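Long-range contacts in NH(3)-dependent NAD(+) synthetase (Francisella tularensis subsp. holarctica LVS, PDB 3FIU), which belongs to the NAD synthase family, with an alpha/beta fold built round a parallel sheet, and here holds adenosine monophosphate, pyrophosphate, magnesium and sodium: residues 138-144 with 161-167; 149-153 with 200-206. All blocks are in the same frame, centred on the assembly; numbering follows the deposited sequence.

Interaction 1: 138-144 with 161-167. With AMP (adenosine monophosphate), chain G.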
ATOM      1  N   ILE A 138       9.406   7.730  -9.824  1.00 19.68           N
ATOM      2  CA  ILE A 138       9.226   6.643  -8.856  1.00 20.71           C
ATOM      3  C   ILE A 138       9.339   7.143  -7.417  1.00 18.13           C
ATOM      4  O   ILE A 138      10.038   8.116  -7.165  1.00 17.68           O
ATOM      5  CB  ILE A 138      10.128   5.429  -9.113  1.00 19.08           C
ATOM      6  CG1 ILE A 138      11.625   5.813  -9.149  1.00 22.83           C
ATOM      7  CG2 ILE A 138       9.692   4.770 -10.389  1.00 20.54           C
ATOM      8  CD1 ILE A 138      12.559   4.553  -9.190  1.00 20.19           C
ATOM      9  N   VAL A 139       8.639   6.476  -6.495  1.00 16.80           N
ATOM     10  CA  VAL A 139       8.561   6.914  -5.104  1.00 18.42           C
ATOM     11  C   VAL A 139       9.664   6.239  -4.313  1.00 19.67           C
ATOM     12  O   VAL A 139       9.719   4.998  -4.204  1.00 18.80           O
ATOM     13  CB  VAL A 139       7.177   6.547  -4.461  1.00 19.12           C
ATOM     14  CG1 VAL A 139       7.166   6.932  -2.971  1.00 18.68           C
ATOM     15  CG2 VAL A 139       6.061   7.218  -5.208  1.00 20.99           C
ATOM     16  N   ILE A 140      10.546   7.052  -3.750  1.00 20.10           N
ATOM     17  CA  ILE A 140      11.612   6.537  -2.896  1.00 19.15           C
ATOM     18  C   ILE A 140      11.109   6.327  -1.479  1.00 20.26           C
ATOM     19  O   ILE A 140      10.678   7.297  -0.816  1.00 23.53           O
ATOM     20  CB  ILE A 140      12.781   7.512  -2.829  1.00 20.58           C
ATOM     21  CG1 ILE A 140      13.405   7.685  -4.212  1.00 22.83           C
ATOM     22  CG2 ILE A 140      13.807   6.979  -1.761  1.00 19.75           C
ATOM     23  CD1 ILE A 140      14.540   8.684  -4.276  1.00 21.17           C
ATOM     24  N   GLY A 141      11.159   5.082  -1.000  1.00 18.97           N
ATOM     25  CA  GLY A 141      10.849   4.782   0.397  1.00 19.74           C
ATOM     26  C   GLY A 141      12.117   4.895   1.240  1.00 19.45           C
ATOM     27  O   GLY A 141      13.209   4.616   0.764  1.00 19.32           O
ATOM     28  N   THR A 142      11.963   5.326   2.492  1.00 19.45           N
ATOM     29  CA  THR A 142      13.133   5.724   3.298  1.00 19.03           C
ATOM     30  C   THR A 142      13.495   4.723   4.399  1.00 19.22           C
ATOM     31  O   THR A 142      14.405   4.987   5.190  1.00 19.52           O
ATOM     32  CB  THR A 142      12.909   7.087   3.962  1.00 18.29           C
ATOM     33  OG1 THR A 142      11.844   6.967   4.896  1.00 18.38           O
ATOM     34  CG2 THR A 142      12.586   8.188   2.913  1.00 17.65           C
ATOM     35  N   ASP A 143      12.765   3.606   4.469  1.00 20.73           N
ATOM     36  CA  ASP A 143      13.001   2.538   5.495  1.00 21.54           C
ATOM     37  C   ASP A 143      14.481   2.134   5.535  1.00 20.01           C
ATOM     38  O   ASP A 143      15.080   1.840   4.491  1.00 17.42           O
ATOM     39  CB  ASP A 143      12.138   1.307   5.213  1.00 23.09           C
ATOM     40  CG  ASP A 143      10.663   1.662   5.007  1.00 30.00           C
ATOM     41  OD1 ASP A 143       9.861   1.440   5.936  1.00 34.88           O
ATOM     42  OD2 ASP A 143      10.311   2.201   3.930  1.00 32.73           O
ATOM     43  N   ASN A 144      15.066   2.150   6.737  1.00 19.60           N
ATOM     44  CA  ASN A 144      16.431   1.665   6.929  1.00 19.49           C
ATOM     45  C   ASN A 144      16.330   0.240   7.520  1.00 21.36           C
ATOM     46  O   ASN A 144      15.206  -0.231   7.792  1.00 21.62           O
ATOM     47  CB  ASN A 144      17.245   2.609   7.835  1.00 18.74           C
ATOM     48  CG  ASN A 144      16.613   2.798   9.206  1.00 20.68           C
ATOM     49  OD1 ASN A 144      16.280   1.830   9.875  1.00 24.42           O
ATOM     50  ND2 ASN A 144      16.432   4.057   9.620  1.00 21.70           N
ATOM     51  N   ALA A 161       6.543   1.842  -1.167  1.00 20.05           N
ATOM     52  CA  ALA A 161       7.306   2.672  -2.095  1.00 19.75           C
ATOM     53  C   ALA A 161       7.710   1.829  -3.304  1.00 19.40           C
ATOM     54  O   ALA A 161       7.396   0.648  -3.353  1.00 20.21           O
ATOM     55  CB  ALA A 161       8.536   3.269  -1.391  1.00 19.89           C
ATOM     56  N   ASP A 162       8.378   2.445  -4.273  1.00 17.94           N
ATOM     57  CA  ASP A 162       8.829   1.727  -5.468  1.00 19.80           C
ATOM     58  C   ASP A 162      10.245   1.220  -5.285  1.00 21.49           C
ATOM     59  O   ASP A 162      10.632   0.216  -5.895  1.00 20.73           O
ATOM     60  CB  ASP A 162       8.759   2.626  -6.692  1.00 22.10           C
ATOM     61  CG  ASP A 162       7.345   3.080  -7.008  1.00 20.54           C
ATOM     62  OD1 ASP A 162       6.388   2.313  -6.731  1.00 20.79           O
ATOM     63  OD2 ASP A 162       7.187   4.196  -7.551  1.00 19.53           O
ATOM     64  N   ILE A 163      11.019   1.917  -4.438  1.00 21.23           N
ATOM     65  CA  ILE A 163      12.448   1.649  -4.337  1.00 21.59           C
ATOM     66  C   ILE A 163      12.918   2.050  -2.944  1.00 21.40           C
ATOM     67  O   ILE A 163      12.498   3.100  -2.429  1.00 22.29           O
ATOM     68  CB  ILE A 163      13.245   2.381  -5.466  1.00 20.36           C
ATOM     69  CG1 ILE A 163      14.708   1.938  -5.476  1.00 24.01           C
ATOM     70  CG2 ILE A 163      13.112   3.919  -5.356  1.00 20.39           C
ATOM     71  CD1 ILE A 163      15.409   2.224  -6.843  1.00 19.93           C
ATOM     72  N   LEU A 164      13.751   1.196  -2.350  1.00 20.38           N
ATOM     73  CA  LEU A 164      14.203   1.343  -0.969  1.00 21.37           C
ATOM     74  C   LEU A 164      15.738   1.355  -0.896  1.00 22.03           C
ATOM     75  O   LEU A 164      16.371   0.324  -0.625  1.00 25.71           O
ATOM     76  CB  LEU A 164      13.603   0.222  -0.073  1.00 22.62           C
ATOM     77  CG  LEU A 164      12.070   0.061   0.062  1.00 23.11           C
ATOM     78  CD1 LEU A 164      11.704  -1.091   1.023  1.00 21.37           C
ATOM     79  CD2 LEU A 164      11.392   1.344   0.539  1.00 20.80           C
ATOM     80  N   PRO A 165      16.352   2.525  -1.125  1.00 21.48           N
ATOM     81  CA  PRO A 165      17.828   2.585  -1.110  1.00 21.39           C
ATOM     82  C   PRO A 165      18.488   2.375   0.258  1.00 20.73           C
ATOM     83  O   PRO A 165      19.666   2.030   0.302  1.00 23.70           O
ATOM     84  CB  PRO A 165      18.139   3.998  -1.634  1.00 20.67           C
ATOM     85  CG  PRO A 165      16.924   4.825  -1.245  1.00 20.76           C
ATOM     86  CD  PRO A 165      15.729   3.849  -1.385  1.00 20.97           C
ATOM     87  N   LEU A 166      17.775   2.606   1.366  1.00 19.06           N
ATOM     88  CA  LEU A 166      18.410   2.593   2.680  1.00 19.31           C
ATOM     89  C   LEU A 166      18.185   1.295   3.452  1.00 19.85           C
ATOM     90  O   LEU A 166      18.663   1.145   4.579  1.00 20.47           O
ATOM     91  CB  LEU A 166      17.950   3.790   3.557  1.00 18.09           C
ATOM     92  CG  LEU A 166      18.053   5.182   2.902  1.00 20.55           C
ATOM     93  CD1 LEU A 166      17.612   6.230   3.906  1.00 21.05           C
ATOM     94  CD2 LEU A 166      19.445   5.487   2.417  1.00 22.34           C
ATOM     95  N   VAL A 167      17.455   0.361   2.855  1.00 21.00           N
ATOM     96  CA  VAL A 167      16.869  -0.731   3.647  1.00 21.50           C
ATOM     97  C   VAL A 167      17.924  -1.743   4.164  1.00 23.37           C
ATOM     98  O   VAL A 167      17.656  -2.474   5.100  1.00 25.46           O
ATOM     99  CB  VAL A 167      15.701  -1.406   2.853  1.00 23.15           C
ATOM    100  CG1 VAL A 167      16.253  -2.324   1.745  1.00 23.69           C
ATOM    101  CG2 VAL A 167      14.691  -2.122   3.796  1.00 24.04           C
TER
HETATM  102  P   AMP G3001       9.413   8.003  10.240  1.00 26.74           P
HETATM  103  O1P AMP G3001      10.447   6.917  10.004  1.00 21.62           O
HETATM  104  O2P AMP G3001       8.052   7.425  10.661  1.00 24.31           O
HETATM  105  O3P AMP G3001       9.804   9.199  11.034  1.00 22.27           O
HETATM  106  O5' AMP G3001       9.023   8.571   8.766  1.00 23.48           O
HETATM  107  C5' AMP G3001       8.875   7.641   7.674  1.00 20.20           C
HETATM  108  C4' AMP G3001       8.829   8.435   6.380  1.00 22.09           C
HETATM  109  O4' AMP G3001       7.552   9.058   6.194  1.00 22.00           O
HETATM  110  C3' AMP G3001       9.804   9.605   6.349  1.00 20.60           C
HETATM  111  O3' AMP G3001      11.096   9.115   6.021  1.00 17.93           O
HETATM  112  C2' AMP G3001       9.207  10.474   5.246  1.00 13.94           C
HETATM  113  O2' AMP G3001       9.622  10.023   3.938  1.00 16.62           O
HETATM  114  C1' AMP G3001       7.702  10.261   5.433  1.00 17.66           C
HETATM  115  N9  AMP G3001       7.165  11.365   6.261  1.00 21.33           N
HETATM  116  C8  AMP G3001       6.904  11.346   7.596  1.00 23.26           C
HETATM  117  N7  AMP G3001       6.432  12.547   8.022  1.00 23.12           N
HETATM  118  C5  AMP G3001       6.422  13.361   6.939  1.00 21.10           C
HETATM  119  C6  AMP G3001       6.019  14.756   6.685  1.00 20.64           C
HETATM  120  N6  AMP G3001       5.589  15.544   7.698  1.00 17.82           N
HETATM  121  N1  AMP G3001       6.138  15.181   5.413  1.00 16.94           N
HETATM  122  C2  AMP G3001       6.591  14.426   4.391  1.00 20.07           C
HETATM  123  N3  AMP G3001       6.965  13.124   4.537  1.00 22.21           N
HETATM  124  C4  AMP G3001       6.886  12.577   5.782  1.00 22.05           C
HETATM  125  O   HOH W   1      14.925   2.822   1.877  1.00 17.91           O
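Ala161 and Leu164 both crowd the side of Gly141 where a side chain would start, the tightest packing of the contact. Leu164 CD2 comes within 3.5 Å of Gly141 CA, closer than carbons usually meet, while Ala161 CB lies 3.2 Å from Gly141 N; without a side chain, Gly141 admits both. Leu164 gets there with CG beside its own backbone N (chi1 -59°), which brings the end of the chain inward. The same glycine donates its N-H to Ile163 O at 2.8 Å, part of the single beta bridge between Ile140 and Ile163, whose side chains run side by side and point the same way, CG1 of Ile140 3.9 Å from CG2 of Ile163. Ile163 reaches helix 9-25 and Ile140 reaches helix 40-51. Asp162 holds Val139 twice. Asp162 N binds Val139 O at 2.9 Å, and Val139 N returns a nearly straight bond (171°) to Asp162 OD2, arriving from above the carboxylate plane. The other oxygen, OD1, bonds to Tyr129 and forms a salt bridge with Lys155 of the second subunit. Past Gly141 the chains still touch, but a water takes over from direct backbone hydrogen bonds: it donates to Gly141 O at 2.7 Å and to Asp143 O, and accepts from Leu166 N at 2.9 Å, within the type I turn of 164-167. Thr142 CB points away from 161-167, and its OG1 meets O3' of AMP, so the backbone held here carries part of the nucleotide pocket. Strand 137-139 is the outermost on its side of the sheet within this chain; loop backbone groups, a carboxylate oxygen at Val139 and a thrice-bonded water beyond Gly141 together satisfy buried polar backbone of the strand and the residues after it.

Interaction 2: 149-153 with 200-206. With NA (sodium ion), chain I.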
ATOM      1  N   TYR A 149      13.441  -4.248  10.104  1.00 24.30           N
ATOM      2  CA  TYR A 149      13.446  -5.357  11.061  1.00 22.62           C
ATOM      3  C   TYR A 149      12.426  -5.220  12.190  1.00 21.98           C
ATOM      4  O   TYR A 149      11.801  -6.214  12.612  1.00 22.96           O
ATOM      5  CB  TYR A 149      14.858  -5.589  11.652  1.00 23.28           C
ATOM      6  CG  TYR A 149      14.951  -6.927  12.358  1.00 20.70           C
ATOM      7  CD1 TYR A 149      15.296  -8.087  11.657  1.00 26.51           C
ATOM      8  CD2 TYR A 149      14.654  -7.039  13.714  1.00 24.84           C
ATOM      9  CE1 TYR A 149      15.357  -9.338  12.317  1.00 23.77           C
ATOM     10  CE2 TYR A 149      14.730  -8.283  14.384  1.00 25.97           C
ATOM     11  CZ  TYR A 149      15.060  -9.416  13.669  1.00 25.89           C
ATOM     12  OH  TYR A 149      15.118 -10.631  14.335  1.00 29.15           O
ATOM     13  N   MET A 150      12.269  -4.009  12.708  1.00 22.79           N
ATOM     14  CA  MET A 150      11.370  -3.785  13.826  1.00 24.68           C
ATOM     15  C   MET A 150       9.908  -3.674  13.341  1.00 24.82           C
ATOM     16  O   MET A 150       8.981  -3.577  14.150  1.00 26.16           O
ATOM     17  CB  MET A 150      11.781  -2.529  14.579  1.00 25.39           C
ATOM     18  CG  MET A 150      13.207  -2.581  15.154  1.00 28.33           C
ATOM     19  SD  MET A 150      13.201  -3.690  16.588  1.00 26.47           S
ATOM     20  CE  MET A 150      12.492  -2.615  17.833  1.00 18.71           C
ATOM     21  N   GLY A 151       9.721  -3.690  12.022  1.00 23.99           N
ATOM     22  CA  GLY A 151       8.436  -3.291  11.429  1.00 23.14           C
ATOM     23  C   GLY A 151       7.936  -1.933  11.939  1.00 22.58           C
ATOM     24  O   GLY A 151       6.714  -1.753  12.126  1.00 23.32           O
ATOM     25  N   TYR A 152       8.852  -0.973  12.164  1.00 21.81           N
ATOM     26  CA  TYR A 152       8.454   0.360  12.621  1.00 23.50           C
ATOM     27  C   TYR A 152       8.169   1.234  11.391  1.00 23.07           C
ATOM     28  O   TYR A 152       8.951   2.150  11.031  1.00 19.91           O
ATOM     29  CB  TYR A 152       9.504   1.023  13.554  1.00 25.98           C
ATOM     30  CG  TYR A 152       8.940   2.191  14.374  1.00 31.95           C
ATOM     31  CD1 TYR A 152       9.613   2.700  15.482  1.00 39.25           C
ATOM     32  CD2 TYR A 152       7.714   2.786  14.033  1.00 40.21           C
ATOM     33  CE1 TYR A 152       9.087   3.778  16.229  1.00 38.29           C
ATOM     34  CE2 TYR A 152       7.187   3.858  14.763  1.00 42.28           C
ATOM     35  CZ  TYR A 152       7.875   4.353  15.860  1.00 41.65           C
ATOM     36  OH  TYR A 152       7.316   5.413  16.568  1.00 38.36           O
ATOM     37  N   PHE A 153       7.065   0.895  10.741  1.00 21.56           N
ATOM     38  CA  PHE A 153       6.559   1.599   9.574  1.00 21.14           C
ATOM     39  C   PHE A 153       5.105   1.191   9.393  1.00 21.04           C
ATOM     40  O   PHE A 153       4.660   0.173   9.937  1.00 19.22           O
ATOM     41  CB  PHE A 153       7.391   1.298   8.311  1.00 22.15           C
ATOM     42  CG  PHE A 153       7.399  -0.159   7.898  1.00 24.66           C
ATOM     43  CD1 PHE A 153       6.355  -0.696   7.121  1.00 22.04           C
ATOM     44  CD2 PHE A 153       8.467  -0.987   8.246  1.00 26.71           C
ATOM     45  CE1 PHE A 153       6.374  -2.051   6.713  1.00 25.72           C
ATOM     46  CE2 PHE A 153       8.498  -2.336   7.855  1.00 25.18           C
ATOM     47  CZ  PHE A 153       7.434  -2.870   7.086  1.00 25.68           C
ATOM     48  N   GLN A 200       7.992  13.111  21.020  1.00 30.16           N
ATOM     49  CA  GLN A 200       7.978  11.674  20.706  1.00 28.05           C
ATOM     50  C   GLN A 200       9.329  11.249  20.126  1.00 27.55           C
ATOM     51  O   GLN A 200       9.881  11.936  19.280  1.00 25.51           O
ATOM     52  CB  GLN A 200       6.835  11.304  19.744  1.00 28.42           C
ATOM     53  CG  GLN A 200       6.853   9.837  19.310  1.00 29.15           C
ATOM     54  CD  GLN A 200       5.955   9.512  18.090  1.00 31.40           C
ATOM     55  OE1 GLN A 200       5.995  10.190  17.052  1.00 31.00           O
ATOM     56  NE2 GLN A 200       5.189   8.437  18.207  1.00 30.56           N
ATOM     57  N   THR A 201       9.887  10.134  20.597  1.00 27.93           N
ATOM     58  CA  THR A 201      11.130   9.636  20.006  1.00 27.23           C
ATOM     59  C   THR A 201      11.010   8.152  19.699  1.00 25.61           C
ATOM     60  O   THR A 201      10.371   7.394  20.445  1.00 26.87           O
ATOM     61  CB  THR A 201      12.394   9.855  20.906  1.00 28.83           C
ATOM     62  OG1 THR A 201      12.297   9.008  22.065  1.00 28.58           O
ATOM     63  CG2 THR A 201      12.538  11.321  21.332  1.00 28.96           C
ATOM     64  N   ASP A 202      11.625   7.733  18.598  1.00 24.69           N
ATOM     65  CA  ASP A 202      11.598   6.329  18.209  1.00 23.34           C
ATOM     66  C   ASP A 202      12.111   5.411  19.338  1.00 24.55           C
ATOM     67  O   ASP A 202      11.551   4.342  19.589  1.00 24.51           O
ATOM     68  CB  ASP A 202      12.488   6.107  17.001  1.00 22.55           C
ATOM     69  CG  ASP A 202      11.935   6.732  15.726  1.00 25.73           C
ATOM     70  OD1 ASP A 202      10.885   7.422  15.761  1.00 24.39           O
ATOM     71  OD2 ASP A 202      12.586   6.534  14.684  1.00 23.73           O
ATOM     72  N   GLU A 203      13.193   5.832  19.989  1.00 24.58           N
ATOM     73  CA  GLU A 203      13.834   4.979  20.986  1.00 25.74           C
ATOM     74  C   GLU A 203      12.949   4.783  22.224  1.00 28.04           C
ATOM     75  O   GLU A 203      12.867   3.657  22.744  1.00 28.02           O
ATOM     76  CB  GLU A 203      15.209   5.529  21.330  1.00 25.07           C
ATOM     77  CG  GLU A 203      16.171   5.419  20.149  1.00 22.86           C
ATOM     78  CD  GLU A 203      17.582   5.815  20.528  1.00 29.67           C
ATOM     79  OE1 GLU A 203      17.723   6.610  21.485  1.00 29.76           O
ATOM     80  OE2 GLU A 203      18.535   5.343  19.876  1.00 26.03           O
ATOM     81  N   ASP A 204      12.243   5.849  22.639  1.00 29.51           N
ATOM     82  CA  ASP A 204      11.254   5.782  23.725  1.00 30.65           C
ATOM     83  C   ASP A 204      10.107   4.885  23.331  1.00 30.61           C
ATOM     84  O   ASP A 204       9.539   4.171  24.160  1.00 30.00           O
ATOM     85  CB  ASP A 204      10.634   7.153  24.007  1.00 32.81           C
ATOM     86  CG  ASP A 204      11.423   7.976  24.992  1.00 39.57           C
ATOM     87  OD1 ASP A 204      12.630   7.719  25.197  1.00 47.58           O
ATOM     88  OD2 ASP A 204      10.813   8.908  25.568  1.00 48.45           O
ATOM     89  N   GLU A 205       9.725   4.962  22.062  1.00 30.92           N
ATOM     90  CA  GLU A 205       8.586   4.209  21.574  1.00 31.34           C
ATOM     91  C   GLU A 205       8.906   2.725  21.545  1.00 30.48           C
ATOM     92  O   GLU A 205       8.118   1.896  22.012  1.00 29.55           O
ATOM     93  CB  GLU A 205       8.212   4.697  20.178  1.00 33.11           C
ATOM     94  CG  GLU A 205       6.759   4.557  19.893  1.00 40.64           C
ATOM     95  CD  GLU A 205       5.922   5.658  20.533  1.00 45.04           C
ATOM     96  OE1 GLU A 205       5.066   6.203  19.819  1.00 48.15           O
ATOM     97  OE2 GLU A 205       6.107   5.979  21.729  1.00 47.22           O
ATOM     98  N   MET A 206      10.070   2.393  21.002  1.00 28.59           N
ATOM     99  CA  MET A 206      10.462   0.998  20.882  1.00 29.12           C
ATOM    100  C   MET A 206      10.918   0.394  22.219  1.00 28.80           C
ATOM    101  O   MET A 206      10.837  -0.818  22.384  1.00 28.82           O
ATOM    102  CB  MET A 206      11.559   0.825  19.843  1.00 28.77           C
ATOM    103  CG  MET A 206      11.153   1.237  18.424  1.00 28.05           C
ATOM    104  SD  MET A 206      12.509   1.113  17.279  1.00 27.52           S
ATOM    105  CE  MET A 206      13.729   2.227  17.954  1.00 24.73           C
TER
HETATM  106 NA    NA I 250      11.238   7.442  12.859  1.00 19.38          NA
HETATM  107  O   HOH W   2       8.700   8.000  17.119  1.00 23.43           O
HETATM  108  O   HOH W   3      10.515   4.831  12.467  1.00 43.70           O
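A side-chain contact, apolar at one end and water-bridged at the other, joins Tyr152, just past helix 145-150, to the short helix 202-206. Tyr152 carries most of it. Its ring swings across to Met206, whose CG lies 3.6 Å from Tyr152 CD1, because the first torsion (chi1 -162°) turns Tyr152 CG to the side opposite the backbone N. Met206 SD is at the ring edge, 5.1 Å from the Tyr152 ring centroid and 82° off the ring normal, a Met-aromatic contact. The same sulfur receives Met150 CE at 3.8 Å; the chain of Met150 is bent at both chi2 and chi3, and Trp233 and Ile213 pack on both methionines. At the hydroxyl end the neighbours are polar side chains. Tyr152 OH sits 3.5 Å from Glu205 CG, the two side chains crossing at about a right angle. Glu205 OE1 is itself held by Gln200 NE2 at 2.8 Å, OE1 lying close to the amide plane of Gln200 while NE2 stands well above the carboxylate plane. One water joins the hydroxyl to the metal site: it is 3.0 Å from Tyr152 OH and donates to Asp202 OD1 at 2.6 Å. Both oxygens of Asp202 bind sodium, OD2 the nearer at 2.4 Å, and OD2 is also bonded to Tyr210. A different water, bound to the sodium, lies over one face of the Tyr152 ring, toward its rim. Gly151 ends helix 145-150 in a Schellman motif, and Thr201 is the N-cap of helix 202-206, its OG1 accepting from Asp204 N. The whole is a Met-aromatic contact between Tyr152, after a Schellman-terminated helix, and the far end of the N-capped helix 202-206, whose first turn carries Asp202 of the sodium and pyrophosphate site.

How the interactions relate
From the N terminus the segments come in the order 138-144, 149-153, 161-167, 200-206, so the two contacts cross instead of nesting. Interaction 1 closes a loop of 16 residues that contains helix 145-150 and the segment 149-153; interaction 2 closes a longer one of 46 residues, which takes in 161-167 and helix 171-180. The first ties the outermost strand 137-139 to the loop before helix 171-180, the second the end of helix 145-150 to helix 202-206. Their centres lie about 18 Å apart, yet they touch where Asp143 OD1 packs 3.4 Å from Phe153 CB. Together they set 138-144 and 200-206 on neighbouring parts of one ligand site.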